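Local coordinates for aminopeptidase N family protein (Idiomarina loihiensis L2TR, PDB 4FGM) that probably acts as a zinc-dependent aminopeptidase of the M61 family, removing residues from the N terminus of peptides, at residues K48-L53 / V83-Y88; Y4-I9 / T109-A114; E538-G543 / L561-P566. All blocks are in the same frame, centred on the assembly; numbering follows the deposited sequence.

Interaction 1 of 3, residues K48-L53 / V83-Y88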
ATOM      1  N   LYS A  48     -20.497   0.135 -10.801  1.00 32.99           N
ATOM      2  CA  LYS A  48     -21.147   1.414 -11.097  1.00 42.56           C
ATOM      3  C   LYS A  48     -20.609   2.103 -12.352  1.00 41.30           C
ATOM      4  O   LYS A  48     -21.254   3.006 -12.883  1.00 41.65           O
ATOM      5  CB  LYS A  48     -20.998   2.369  -9.912  1.00 43.67           C
ATOM      6  CG  LYS A  48     -19.550   2.700  -9.576  1.00 43.46           C
ATOM      7  CD  LYS A  48     -19.443   3.425  -8.242  1.00 42.29           C
ATOM      8  CE  LYS A  48     -18.032   3.327  -7.674  1.00 46.64           C
ATOM      9  NZ  LYS A  48     -17.909   4.070  -6.392  1.00 43.00           N
ATOM     10  N   HIS A  49     -19.429   1.690 -12.815  1.00 36.50           N
ATOM     11  CA  HIS A  49     -18.824   2.289 -14.006  1.00 40.97           C
ATOM     12  C   HIS A  49     -19.208   1.574 -15.307  1.00 40.23           C
ATOM     13  O   HIS A  49     -18.860   2.025 -16.402  1.00 45.55           O
ATOM     14  CB  HIS A  49     -17.298   2.318 -13.866  1.00 32.23           C
ATOM     15  CG  HIS A  49     -16.820   3.031 -12.642  1.00 32.62           C
ATOM     16  ND1 HIS A  49     -17.219   4.315 -12.324  1.00 34.47           N
ATOM     17  CD2 HIS A  49     -15.982   2.641 -11.650  1.00 30.11           C
ATOM     18  CE1 HIS A  49     -16.648   4.681 -11.190  1.00 35.80           C
ATOM     19  NE2 HIS A  49     -15.892   3.685 -10.759  1.00 42.27           N
ATOM     20  N   ILE A  50     -19.911   0.453 -15.180  1.00 40.62           N
ATOM     21  CA  ILE A  50     -20.361  -0.312 -16.332  1.00 38.49           C
ATOM     22  C   ILE A  50     -21.544   0.429 -16.932  1.00 40.76           C
ATOM     23  O   ILE A  50     -22.493   0.773 -16.230  1.00 39.46           O
ATOM     24  CB  ILE A  50     -20.745  -1.726 -15.905  1.00 36.58           C
ATOM     25  CG1 ILE A  50     -19.457  -2.517 -15.653  1.00 45.16           C
ATOM     26  CG2 ILE A  50     -21.610  -2.394 -16.966  1.00 31.58           C
ATOM     27  CD1 ILE A  50     -19.682  -3.959 -15.275  1.00 54.60           C
ATOM     28  N   ILE A  51     -21.483   0.669 -18.235  1.00 39.35           N
ATOM     29  CA  ILE A  51     -22.516   1.445 -18.915  1.00 38.34           C
ATOM     30  C   ILE A  51     -23.037   0.822 -20.211  1.00 42.20           C
ATOM     31  O   ILE A  51     -22.272   0.251 -20.999  1.00 41.10           O
ATOM     32  CB  ILE A  51     -21.966   2.855 -19.251  1.00 47.29           C
ATOM     33  CG1 ILE A  51     -21.575   3.575 -17.964  1.00 49.09           C
ATOM     34  CG2 ILE A  51     -22.992   3.668 -20.018  1.00 43.92           C
ATOM     35  CD1 ILE A  51     -20.781   4.853 -18.201  1.00 52.88           C
ATOM     36  N   GLY A  52     -24.346   0.969 -20.420  1.00 43.69           N
ATOM     37  CA  GLY A  52     -25.011   0.471 -21.611  1.00 40.74           C
ATOM     38  C   GLY A  52     -24.759  -0.980 -21.961  1.00 46.89           C
ATOM     39  O   GLY A  52     -24.432  -1.297 -23.104  1.00 46.22           O
ATOM     40  N   LEU A  53     -24.914  -1.868 -20.989  1.00 43.75           N
ATOM     41  CA  LEU A  53     -24.688  -3.285 -21.245  1.00 46.65           C
ATOM     42  C   LEU A  53     -25.874  -3.900 -21.988  1.00 45.33           C
ATOM     43  O   LEU A  53     -27.027  -3.615 -21.674  1.00 38.51           O
ATOM     44  CB  LEU A  53     -24.453  -4.031 -19.921  1.00 45.26           C
ATOM     45  CG  LEU A  53     -24.138  -5.533 -19.971  1.00 44.85           C
ATOM     46  CD1 LEU A  53     -23.203  -5.907 -18.838  1.00 42.16           C
ATOM     47  CD2 LEU A  53     -25.424  -6.341 -19.885  1.00 40.69           C
ATOM     48  N   VAL A  83     -21.677 -10.414 -24.904  1.00 39.59           N
ATOM     49  CA  VAL A  83     -22.165  -9.334 -24.054  1.00 43.64           C
ATOM     50  C   VAL A  83     -21.318  -8.098 -24.325  1.00 47.29           C
ATOM     51  O   VAL A  83     -20.095  -8.171 -24.316  1.00 46.93           O
ATOM     52  CB  VAL A  83     -22.055  -9.730 -22.566  1.00 42.11           C
ATOM     53  CG1 VAL A  83     -22.680  -8.662 -21.680  1.00 44.72           C
ATOM     54  CG2 VAL A  83     -22.726 -11.083 -22.349  1.00 38.06           C
ATOM     55  N   HIS A  84     -21.971  -6.971 -24.580  1.00 47.58           N
ATOM     56  CA  HIS A  84     -21.269  -5.724 -24.869  1.00 42.74           C
ATOM     57  C   HIS A  84     -21.561  -4.672 -23.808  1.00 42.18           C
ATOM     58  O   HIS A  84     -22.688  -4.553 -23.338  1.00 48.58           O
ATOM     59  CB  HIS A  84     -21.723  -5.142 -26.210  1.00 37.34           C
ATOM     60  CG  HIS A  84     -21.542  -6.055 -27.379  1.00 45.31           C
ATOM     61  ND1 HIS A  84     -20.338  -6.205 -28.035  1.00 47.68           N
ATOM     62  CD2 HIS A  84     -22.430  -6.832 -28.045  1.00 49.95           C
ATOM     63  CE1 HIS A  84     -20.493  -7.029 -29.055  1.00 45.90           C
ATOM     64  NE2 HIS A  84     -21.755  -7.424 -29.084  1.00 47.47           N
ATOM     65  N   TYR A  85     -20.541  -3.908 -23.433  1.00 37.84           N
ATOM     66  CA  TYR A  85     -20.718  -2.811 -22.487  1.00 40.29           C
ATOM     67  C   TYR A  85     -19.527  -1.877 -22.537  1.00 39.09           C
ATOM     68  O   TYR A  85     -18.491  -2.200 -23.125  1.00 37.56           O
ATOM     69  CB  TYR A  85     -20.939  -3.302 -21.041  1.00 37.20           C
ATOM     70  CG  TYR A  85     -19.893  -4.244 -20.496  1.00 42.71           C
ATOM     71  CD1 TYR A  85     -20.001  -5.621 -20.686  1.00 45.39           C
ATOM     72  CD2 TYR A  85     -18.791  -3.764 -19.780  1.00 41.78           C
ATOM     73  CE1 TYR A  85     -19.043  -6.501 -20.178  1.00 43.40           C
ATOM     74  CE2 TYR A  85     -17.816  -4.640 -19.266  1.00 33.27           C
ATOM     75  CZ  TYR A  85     -17.955  -6.004 -19.473  1.00 38.28           C
ATOM     76  OH  TYR A  85     -17.013  -6.886 -18.991  1.00 39.99           O
ATOM     77  N   GLN A  86     -19.700  -0.699 -21.948  1.00 39.22           N
ATOM     78  CA  GLN A  86     -18.638   0.294 -21.874  1.00 41.09           C
ATOM     79  C   GLN A  86     -18.268   0.432 -20.409  1.00 43.63           C
ATOM     80  O   GLN A  86     -19.061   0.098 -19.522  1.00 35.63           O
ATOM     81  CB  GLN A  86     -19.116   1.651 -22.377  1.00 42.46           C
ATOM     82  CG  GLN A  86     -19.474   1.692 -23.835  1.00 42.66           C
ATOM     83  CD  GLN A  86     -19.584   3.110 -24.333  1.00 46.43           C
ATOM     84  OE1 GLN A  86     -20.391   3.889 -23.840  1.00 44.38           O
ATOM     85  NE2 GLN A  86     -18.761   3.457 -25.313  1.00 46.26           N
ATOM     86  N   VAL A  87     -17.066   0.925 -20.155  1.00 36.19           N
ATOM     87  CA  VAL A  87     -16.623   1.120 -18.789  1.00 38.52           C
ATOM     88  C   VAL A  87     -16.049   2.529 -18.636  1.00 44.18           C
ATOM     89  O   VAL A  87     -15.185   2.943 -19.423  1.00 34.94           O
ATOM     90  CB  VAL A  87     -15.556   0.081 -18.407  1.00 42.41           C
ATOM     91  CG1 VAL A  87     -15.129   0.283 -16.968  1.00 29.92           C
ATOM     92  CG2 VAL A  87     -16.110  -1.317 -18.601  1.00 36.84           C
ATOM     93  N   TYR A  88     -16.545   3.262 -17.636  1.00 40.30           N
ATOM     94  CA  TYR A  88     -16.075   4.624 -17.370  1.00 34.99           C
ATOM     95  C   TYR A  88     -14.816   4.525 -16.518  1.00 37.69           C
ATOM     96  O   TYR A  88     -14.860   3.996 -15.412  1.00 42.13           O
ATOM     97  CB  TYR A  88     -17.136   5.429 -16.623  1.00 35.64           C
ATOM     98  CG  TYR A  88     -16.721   6.859 -16.359  1.00 37.20           C
ATOM     99  CD1 TYR A  88     -16.605   7.778 -17.403  1.00 39.84           C
ATOM    100  CD2 TYR A  88     -16.449   7.297 -15.061  1.00 29.25           C
ATOM    101  CE1 TYR A  88     -16.233   9.101 -17.160  1.00 37.56           C
ATOM    102  CE2 TYR A  88     -16.077   8.617 -14.808  1.00 36.78           C
ATOM    103  CZ  TYR A  88     -15.974   9.515 -15.863  1.00 39.34           C
ATOM    104  OH  TYR A  88     -15.648  10.827 -15.613  1.00 40.47           O
TER

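Interaction 2 of 3, residues Y4-I9 / T109-A114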
ATOM      1  N   TYR A   4     -12.496 -12.137 -23.880  1.00 44.35           N
ATOM      2  CA  TYR A   4     -12.729 -10.731 -23.578  1.00 39.46           C
ATOM      3  C   TYR A   4     -12.064  -9.835 -24.615  1.00 39.23           C
ATOM      4  O   TYR A   4     -10.885  -9.991 -24.904  1.00 39.46           O
ATOM      5  CB  TYR A   4     -12.157 -10.390 -22.196  1.00 39.53           C
ATOM      6  CG  TYR A   4     -12.839 -11.079 -21.038  1.00 42.73           C
ATOM      7  CD1 TYR A   4     -13.962 -10.524 -20.436  1.00 40.64           C
ATOM      8  CD2 TYR A   4     -12.353 -12.279 -20.534  1.00 40.33           C
ATOM      9  CE1 TYR A   4     -14.584 -11.146 -19.359  1.00 42.67           C
ATOM     10  CE2 TYR A   4     -12.969 -12.910 -19.458  1.00 42.11           C
ATOM     11  CZ  TYR A   4     -14.083 -12.339 -18.876  1.00 42.36           C
ATOM     12  OH  TYR A   4     -14.704 -12.965 -17.818  1.00 42.37           O
ATOM     13  N   ASP A   5     -12.825  -8.908 -25.181  1.00 39.57           N
ATOM     14  CA  ASP A   5     -12.272  -7.961 -26.144  1.00 46.58           C
ATOM     15  C   ASP A   5     -12.349  -6.572 -25.540  1.00 46.57           C
ATOM     16  O   ASP A   5     -13.434  -6.107 -25.182  1.00 47.16           O
ATOM     17  CB  ASP A   5     -13.042  -7.977 -27.463  1.00 40.42           C
ATOM     18  CG  ASP A   5     -12.578  -9.072 -28.380  1.00 42.60           C
ATOM     19  OD1 ASP A   5     -13.146 -10.184 -28.311  1.00 45.55           O
ATOM     20  OD2 ASP A   5     -11.628  -8.823 -29.157  1.00 46.16           O
ATOM     21  N   ILE A   6     -11.200  -5.916 -25.414  1.00 41.94           N
ATOM     22  CA  ILE A   6     -11.162  -4.575 -24.845  1.00 39.81           C
ATOM     23  C   ILE A   6     -10.558  -3.555 -25.792  1.00 38.12           C
ATOM     24  O   ILE A   6      -9.517  -3.795 -26.424  1.00 38.13           O
ATOM     25  CB  ILE A   6     -10.354  -4.534 -23.527  1.00 39.64           C
ATOM     26  CG1 ILE A   6     -11.001  -5.441 -22.479  1.00 46.01           C
ATOM     27  CG2 ILE A   6     -10.298  -3.115 -23.003  1.00 28.62           C
ATOM     28  CD1 ILE A   6     -10.162  -5.609 -21.222  1.00 45.85           C
ATOM     29  N   THR A   7     -11.219  -2.409 -25.884  1.00 36.74           N
ATOM     30  CA  THR A   7     -10.735  -1.339 -26.735  1.00 40.44           C
ATOM     31  C   THR A   7     -10.891  -0.001 -26.029  1.00 40.33           C
ATOM     32  O   THR A   7     -11.962   0.307 -25.509  1.00 38.84           O
ATOM     33  CB  THR A   7     -11.524  -1.287 -28.080  1.00 43.38           C
ATOM     34  OG1 THR A   7     -11.427  -2.552 -28.747  1.00 45.91           O
ATOM     35  CG2 THR A   7     -10.971  -0.201 -28.989  1.00 32.56           C
ATOM     36  N   PRO A   8      -9.812   0.792 -25.960  1.00 43.04           N
ATOM     37  CA  PRO A   8      -9.891   2.108 -25.313  1.00 41.80           C
ATOM     38  C   PRO A   8     -10.542   2.951 -26.408  1.00 44.52           C
ATOM     39  O   PRO A   8      -9.866   3.703 -27.104  1.00 44.83           O
ATOM     40  CB  PRO A   8      -8.423   2.486 -25.107  1.00 39.56           C
ATOM     41  CG  PRO A   8      -7.706   1.172 -25.115  1.00 36.71           C
ATOM     42  CD  PRO A   8      -8.411   0.418 -26.206  1.00 39.38           C
ATOM     43  N   ILE A   9     -11.853   2.810 -26.557  1.00 40.49           N
ATOM     44  CA  ILE A   9     -12.588   3.478 -27.623  1.00 41.84           C
ATOM     45  C   ILE A   9     -12.785   4.988 -27.578  1.00 44.94           C
ATOM     46  O   ILE A   9     -12.813   5.636 -28.622  1.00 45.77           O
ATOM     47  CB  ILE A   9     -13.988   2.809 -27.808  1.00 36.42           C
ATOM     48  CG1 ILE A   9     -14.536   3.119 -29.200  1.00 43.33           C
ATOM     49  CG2 ILE A   9     -14.960   3.294 -26.733  1.00 32.78           C
ATOM     50  CD1 ILE A   9     -13.783   2.412 -30.315  1.00 41.49           C
ATOM     51  N   THR A 109     -10.627  -6.335 -12.686  1.00 34.77           N
ATOM     52  CA  THR A 109     -11.704  -6.408 -11.698  1.00 37.87           C
ATOM     53  C   THR A 109     -12.706  -5.316 -12.072  1.00 36.48           C
ATOM     54  O   THR A 109     -13.876  -5.391 -11.716  1.00 42.83           O
ATOM     55  CB  THR A 109     -11.219  -6.096 -10.264  1.00 36.12           C
ATOM     56  OG1 THR A 109     -10.151  -5.143 -10.324  1.00 42.02           O
ATOM     57  CG2 THR A 109     -10.765  -7.363  -9.540  1.00 30.82           C
ATOM     58  N   SER A 110     -12.236  -4.298 -12.792  1.00 35.29           N
ATOM     59  CA  SER A 110     -13.095  -3.191 -13.209  1.00 45.41           C
ATOM     60  C   SER A 110     -13.656  -3.343 -14.621  1.00 41.72           C
ATOM     61  O   SER A 110     -14.721  -2.818 -14.923  1.00 43.17           O
ATOM     62  CB  SER A 110     -12.335  -1.854 -13.134  1.00 40.27           C
ATOM     63  OG  SER A 110     -12.185  -1.410 -11.800  1.00 48.66           O
ATOM     64  N   LEU A 111     -12.943  -4.056 -15.484  1.00 39.26           N
ATOM     65  CA  LEU A 111     -13.386  -4.205 -16.867  1.00 41.38           C
ATOM     66  C   LEU A 111     -14.035  -5.520 -17.297  1.00 40.79           C
ATOM     67  O   LEU A 111     -14.916  -5.522 -18.153  1.00 43.22           O
ATOM     68  CB  LEU A 111     -12.208  -3.914 -17.807  1.00 39.85           C
ATOM     69  CG  LEU A 111     -11.993  -2.446 -18.210  1.00 40.03           C
ATOM     70  CD1 LEU A 111     -11.776  -1.586 -16.980  1.00 39.23           C
ATOM     71  CD2 LEU A 111     -10.814  -2.347 -19.145  1.00 40.81           C
ATOM     72  N   CYS A 112     -13.625  -6.628 -16.690  1.00 44.10           N
ATOM     73  CA  CYS A 112     -14.122  -7.939 -17.090  1.00 38.03           C
ATOM     74  C   CYS A 112     -15.119  -8.670 -16.210  1.00 40.01           C
ATOM     75  O   CYS A 112     -14.753  -9.201 -15.159  1.00 38.17           O
ATOM     76  CB  CYS A 112     -12.925  -8.862 -17.317  1.00 33.51           C
ATOM     77  SG  CYS A 112     -11.765  -8.211 -18.507  1.00 41.76           S
ATOM     78  N   LEU A 113     -16.370  -8.730 -16.655  1.00 35.53           N
ATOM     79  CA  LEU A 113     -17.392  -9.453 -15.903  1.00 39.07           C
ATOM     80  C   LEU A 113     -17.035 -10.938 -15.851  1.00 44.38           C
ATOM     81  O   LEU A 113     -16.553 -11.508 -16.829  1.00 35.96           O
ATOM     82  CB  LEU A 113     -18.761  -9.298 -16.565  1.00 39.58           C
ATOM     83  CG  LEU A 113     -19.418  -7.922 -16.492  1.00 42.68           C
ATOM     84  CD1 LEU A 113     -20.715  -7.948 -17.279  1.00 42.55           C
ATOM     85  CD2 LEU A 113     -19.680  -7.548 -15.040  1.00 30.39           C
ATOM     86  N   ALA A 114     -17.258 -11.561 -14.702  1.00 43.53           N
ATOM     87  CA  ALA A 114     -16.977 -12.984 -14.544  1.00 41.20           C
ATOM     88  C   ALA A 114     -18.217 -13.774 -14.964  1.00 42.79           C
ATOM     89  O   ALA A 114     -19.347 -13.340 -14.721  1.00 44.13           O
ATOM     90  CB  ALA A 114     -16.632 -13.292 -13.094  1.00 35.11           C
TER

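Interaction 3 of 3, residues E538-G543 / L561-P566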
ATOM      1  N   GLU A 538       7.177  29.712  19.995  1.00 61.10           N
ATOM      2  CA  GLU A 538       8.467  29.669  20.694  1.00 60.07           C
ATOM      3  C   GLU A 538       8.432  30.693  21.839  1.00 56.66           C
ATOM      4  O   GLU A 538       9.442  30.976  22.468  1.00 61.99           O
ATOM      5  CB  GLU A 538       9.613  30.012  19.721  1.00 65.47           C
ATOM      6  CG  GLU A 538      10.087  31.460  19.797  1.00 80.30           C
ATOM      7  CD  GLU A 538      10.349  32.097  18.439  1.00 90.16           C
ATOM      8  OE1 GLU A 538       9.898  33.251  18.229  1.00 89.72           O
ATOM      9  OE2 GLU A 538      11.013  31.463  17.587  1.00 89.13           O
ATOM     10  N   ARG A 539       7.254  31.237  22.106  1.00 50.22           N
ATOM     11  CA  ARG A 539       7.095  32.239  23.148  1.00 48.84           C
ATOM     12  C   ARG A 539       6.379  31.716  24.357  1.00 52.28           C
ATOM     13  O   ARG A 539       6.187  32.438  25.330  1.00 52.62           O
ATOM     14  CB  ARG A 539       6.308  33.425  22.605  1.00 50.74           C
ATOM     15  CG  ARG A 539       7.114  34.307  21.711  1.00 50.90           C
ATOM     16  CD  ARG A 539       6.226  35.007  20.748  1.00 59.12           C
ATOM     17  NE  ARG A 539       6.995  35.783  19.791  1.00 59.06           N
ATOM     18  CZ  ARG A 539       6.502  36.207  18.636  1.00 56.47           C
ATOM     19  NH1 ARG A 539       5.249  35.928  18.312  1.00 46.43           N
ATOM     20  NH2 ARG A 539       7.261  36.900  17.801  1.00 59.11           N
ATOM     21  N   TYR A 540       5.986  30.457  24.304  1.00 54.37           N
ATOM     22  CA  TYR A 540       5.249  29.884  25.406  1.00 56.12           C
ATOM     23  C   TYR A 540       5.910  28.683  26.037  1.00 60.41           C
ATOM     24  O   TYR A 540       6.760  28.038  25.435  1.00 63.68           O
ATOM     25  CB  TYR A 540       3.860  29.494  24.911  1.00 48.99           C
ATOM     26  CG  TYR A 540       3.165  30.638  24.234  1.00 50.55           C
ATOM     27  CD1 TYR A 540       2.710  31.724  24.970  1.00 43.42           C
ATOM     28  CD2 TYR A 540       3.003  30.660  22.856  1.00 54.00           C
ATOM     29  CE1 TYR A 540       2.112  32.798  24.356  1.00 49.23           C
ATOM     30  CE2 TYR A 540       2.403  31.737  22.228  1.00 47.90           C
ATOM     31  CZ  TYR A 540       1.960  32.802  22.983  1.00 54.08           C
ATOM     32  OH  TYR A 540       1.361  33.876  22.366  1.00 51.64           O
ATOM     33  N   ILE A 541       5.509  28.407  27.272  1.00 54.82           N
ATOM     34  CA  ILE A 541       5.990  27.253  28.009  1.00 55.40           C
ATOM     35  C   ILE A 541       4.750  26.630  28.641  1.00 47.59           C
ATOM     36  O   ILE A 541       3.722  27.283  28.788  1.00 41.85           O
ATOM     37  CB  ILE A 541       7.010  27.632  29.122  1.00 45.20           C
ATOM     38  CG1 ILE A 541       6.351  28.525  30.170  1.00 45.83           C
ATOM     39  CG2 ILE A 541       8.220  28.324  28.502  1.00 47.13           C
ATOM     40  CD1 ILE A 541       7.238  28.787  31.368  1.00 49.83           C
ATOM     41  N   PRO A 542       4.822  25.348  29.005  1.00 47.46           N
ATOM     42  CA  PRO A 542       3.656  24.702  29.613  1.00 42.22           C
ATOM     43  C   PRO A 542       3.066  25.539  30.752  1.00 43.30           C
ATOM     44  O   PRO A 542       3.796  26.071  31.588  1.00 40.83           O
ATOM     45  CB  PRO A 542       4.218  23.363  30.088  1.00 40.74           C
ATOM     46  CG  PRO A 542       5.257  23.062  29.046  1.00 41.74           C
ATOM     47  CD  PRO A 542       5.945  24.404  28.866  1.00 41.62           C
ATOM     48  N   GLY A 543       1.745  25.661  30.769  1.00 46.72           N
ATOM     49  CA  GLY A 543       1.089  26.434  31.805  1.00 41.47           C
ATOM     50  C   GLY A 543       0.602  27.787  31.317  1.00 49.51           C
ATOM     51  O   GLY A 543      -0.282  28.385  31.928  1.00 47.14           O
ATOM     52  N   LEU A 561      -6.919  28.436  25.446  1.00 38.00           N
ATOM     53  CA  LEU A 561      -6.068  27.257  25.425  1.00 40.29           C
ATOM     54  C   LEU A 561      -4.881  27.368  26.384  1.00 44.85           C
ATOM     55  O   LEU A 561      -4.206  28.402  26.463  1.00 42.94           O
ATOM     56  CB  LEU A 561      -5.578  27.000  23.989  1.00 39.97           C
ATOM     57  CG  LEU A 561      -4.628  25.828  23.731  1.00 37.96           C
ATOM     58  CD1 LEU A 561      -4.702  25.445  22.265  1.00 35.67           C
ATOM     59  CD2 LEU A 561      -3.194  26.202  24.123  1.00 38.66           C
ATOM     60  N   THR A 562      -4.638  26.298  27.129  1.00 43.76           N
ATOM     61  CA  THR A 562      -3.519  26.276  28.058  1.00 43.86           C
ATOM     62  C   THR A 562      -2.553  25.213  27.573  1.00 48.06           C
ATOM     63  O   THR A 562      -2.903  24.039  27.495  1.00 47.39           O
ATOM     64  CB  THR A 562      -3.968  25.948  29.493  1.00 48.09           C
ATOM     65  OG1 THR A 562      -4.934  26.918  29.922  1.00 54.40           O
ATOM     66  CG2 THR A 562      -2.767  25.992  30.439  1.00 45.67           C
ATOM     67  N   TRP A 563      -1.339  25.637  27.236  1.00 43.43           N
ATOM     68  CA  TRP A 563      -0.322  24.725  26.725  1.00 45.23           C
ATOM     69  C   TRP A 563       0.064  23.680  27.746  1.00 46.03           C
ATOM     70  O   TRP A 563       0.506  24.013  28.844  1.00 44.74           O
ATOM     71  CB  TRP A 563       0.928  25.499  26.308  1.00 42.40           C
ATOM     72  CG  TRP A 563       0.663  26.538  25.276  1.00 40.87           C
ATOM     73  CD1 TRP A 563       0.608  27.888  25.465  1.00 37.90           C
ATOM     74  CD2 TRP A 563       0.401  26.312  23.884  1.00 40.52           C
ATOM     75  NE1 TRP A 563       0.335  28.520  24.274  1.00 39.84           N
ATOM     76  CE2 TRP A 563       0.205  27.577  23.289  1.00 38.03           C
ATOM     77  CE3 TRP A 563       0.320  25.164  23.083  1.00 38.32           C
ATOM     78  CZ2 TRP A 563      -0.080  27.726  21.926  1.00 43.90           C
ATOM     79  CZ3 TRP A 563       0.038  25.311  21.730  1.00 41.19           C
ATOM     80  CH2 TRP A 563      -0.156  26.584  21.165  1.00 43.64           C
ATOM     81  N   GLN A 564      -0.102  22.414  27.380  1.00 46.22           N
ATOM     82  CA  GLN A 564       0.249  21.316  28.270  1.00 51.72           C
ATOM     83  C   GLN A 564       1.718  20.981  28.098  1.00 58.90           C
ATOM     84  O   GLN A 564       2.408  21.557  27.257  1.00 59.54           O
ATOM     85  CB  GLN A 564      -0.554  20.053  27.939  1.00 47.81           C
ATOM     86  CG  GLN A 564      -2.021  20.075  28.289  1.00 52.74           C
ATOM     87  CD  GLN A 564      -2.710  18.769  27.904  1.00 58.83           C
ATOM     88  OE1 GLN A 564      -2.106  17.892  27.276  1.00 59.79           O
ATOM     89  NE2 GLN A 564      -3.976  18.639  28.271  1.00 56.95           N
ATOM     90  N   GLU A 565       2.188  20.043  28.911  1.00 62.71           N
ATOM     91  CA  GLU A 565       3.558  19.570  28.817  1.00 62.02           C
ATOM     92  C   GLU A 565       3.462  18.663  27.588  1.00 59.45           C
ATOM     93  O   GLU A 565       2.844  17.598  27.641  1.00 55.34           O
ATOM     94  CB  GLU A 565       3.917  18.756  30.061  1.00 65.82           C
ATOM     95  CG  GLU A 565       5.372  18.333  30.131  1.00 74.32           C
ATOM     96  CD  GLU A 565       6.317  19.515  30.232  1.00 80.67           C
ATOM     97  OE1 GLU A 565       6.229  20.263  31.231  1.00 80.92           O
ATOM     98  OE2 GLU A 565       7.146  19.697  29.312  1.00 80.51           O
ATOM     99  N   PRO A 566       4.053  19.081  26.458  1.00 62.72           N
ATOM    100  CA  PRO A 566       4.002  18.285  25.226  1.00 60.01           C
ATOM    101  C   PRO A 566       4.591  16.883  25.318  1.00 64.29           C
ATOM    102  O   PRO A 566       5.513  16.624  26.091  1.00 65.68           O
ATOM    103  CB  PRO A 566       4.744  19.161  24.223  1.00 56.44           C
ATOM    104  CG  PRO A 566       5.770  19.815  25.075  1.00 55.43           C
ATOM    105  CD  PRO A 566       4.973  20.218  26.300  1.00 58.08           C
TER

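Interaction 1 of 3, residues K48-L53 / V83-Y88
L53 has its CG anti to the backbone N (chi1 -178°), whereas the ring of Y85 stands between its own backbone N and carbonyl carbon (chi1 54°); the two side chains therefore run side by side, pointing the same way. L53 CD1 comes to 3.7 Å from Y85 CD1, approaching the ring obliquely. V83 CG1 lies 3.9 Å from L53 CG, and L53 CD1 touches both neighbours, so a branched aliphatic chain fills the angle between valine and tyrosine. I50 joins the same apolar layer through its CG2, which approaches Y85 CD2.

The backbones form a short antiparallel pairing between strand 50-51 and strand 81-91, part of the beta-rich N-terminal domain of M61 peptidases. I51 and Q86 are a hydrogen-bonded pair: I51 N donates to Q86 O at 2.8 Å, and Q86 N returns a bond to I51 O. I50 and V87 make the neighbouring non-hydrogen-bonded pair, and Y88 N donates to H49 O, the two atoms 2.9 Å apart. After I51 the chain turns a corner at G52, whose positive phi (51°) suits glycine.

On the face bearing I51, its CD1 rests 4.0 Å from Y88 CB. H49 brings its ND1 to the edge of the Y88 ring, near the ring plane. Beyond the two segments, W72 packs on I50 and L53, while Q86 turns its amide NE2 to N17 OD1.

Interaction 2 of 3, residues Y4-I9 / T109-A114
Extended strand 4-9 and the irregular segment 109-114 meet through side chains, their nearest CA atoms, those of Y4 and C112, being 7.2 Å apart. Y4 to T7 run extended within strand 2-10, so Y4 and I6, two residues apart, both point CB toward the other segment. The second segment leaves a weakly bonded helical turn around T109-L111 and becomes extended at C112 and L113, which brings the C112 side chain and the L113 carbonyl to the strand.

Y4 is met in two ways, over a ring face and at its hydroxyl. C112 lies over the face: its CB is 3.9 Å from the ring centroid, a CH-pi contact, and its SG is 4.2 Å from that centroid in a sulfur-aromatic contact. With chi1 at -56°, C112 SG is anti to the carbonyl carbon and beside the backbone N, which lays the sulfur near Y4 CG and CD1 while CB covers the CE1 side. At the ring edge the Y4 hydroxyl donates to L113 O, with OH and O 2.6 Å apart and the donor tilted 24° from the carbonyl plane. A tyrosine suits this place because its ring offers an apolar face to cysteine and its OH supplies a buried carbonyl with a donor. I6 adds a purely apolar contact: its CD1 meets L111 CD2 at 3.9 Å, the two branched chains crossing at about a right angle, and the same CD1 also reaches C112 SG.

Within the M61 N-terminal domain, strand 2-10 runs between strands 15-22 and 123-127, which pack on Y4 and I6 through L20, F16, L125 and L127. Helix 160-163 lies against the same region, L163 touching both Y4 and C112 and the Y160 hydroxyl bonded to C112 O.

Interaction 3 of 3, residues E538-G543 / L561-P566
W563 O accepts the backbone N-H of G543, with G543 N and W563 O 2.8 Å apart. The same oxygen has a CA-H...O contact from P542. Glycine fits here because its phi of 104° would drive any CB against the preceding carbonyl oxygen.

Earlier in the loop, Y540 sets its ring near parallel to the five-membered ring of W563, with planes at 23° but slid apart, so the overlap is slight. What meets the tyrosine face is the indole NE1, 3.5 Å from Y540 CG; W563 CD1 approaches Y540 CB.

The contact belongs to the C-terminal antiparallel sheet, in what is probably a PDZ-like domain. It ties the loop after helix 533-537 to the end of strand 555-562, the outer partner of strand 545-552. The Y540 hydroxyl is hydrogen-bonded to D524 OD2, and F487 meets the buried W563 indole edge-to-face, with V485 and V546 also touching that side chain. P542 presents its CG to P566 CD at 4.0 Å, a contact of two compact rings, and to E565, whose chain bends at chi2 (64°) to bring OE1 within 3.7 Å of P542 CG.

From the N terminus, strand 2-10 opens the chain, and its meeting with 109-114 in interaction 2 closes a loop of about a hundred residues. Interaction 1 is nested inside it, closing the shorter loop between 48-53 and 83-88. The two centres are about 9 Å apart, and they touch: the Y85 hydroxyl is probably hydrogen-bonded to L111 O and L113 N, and L113 packs on I50 and L53, tying the strands of the N-terminal domain to the turn after helix 108-111. Interaction 3 follows in series at the far end, joining loop and strand of the C-terminal sheet, its centre about 58 Å from both other centres and without contact to either.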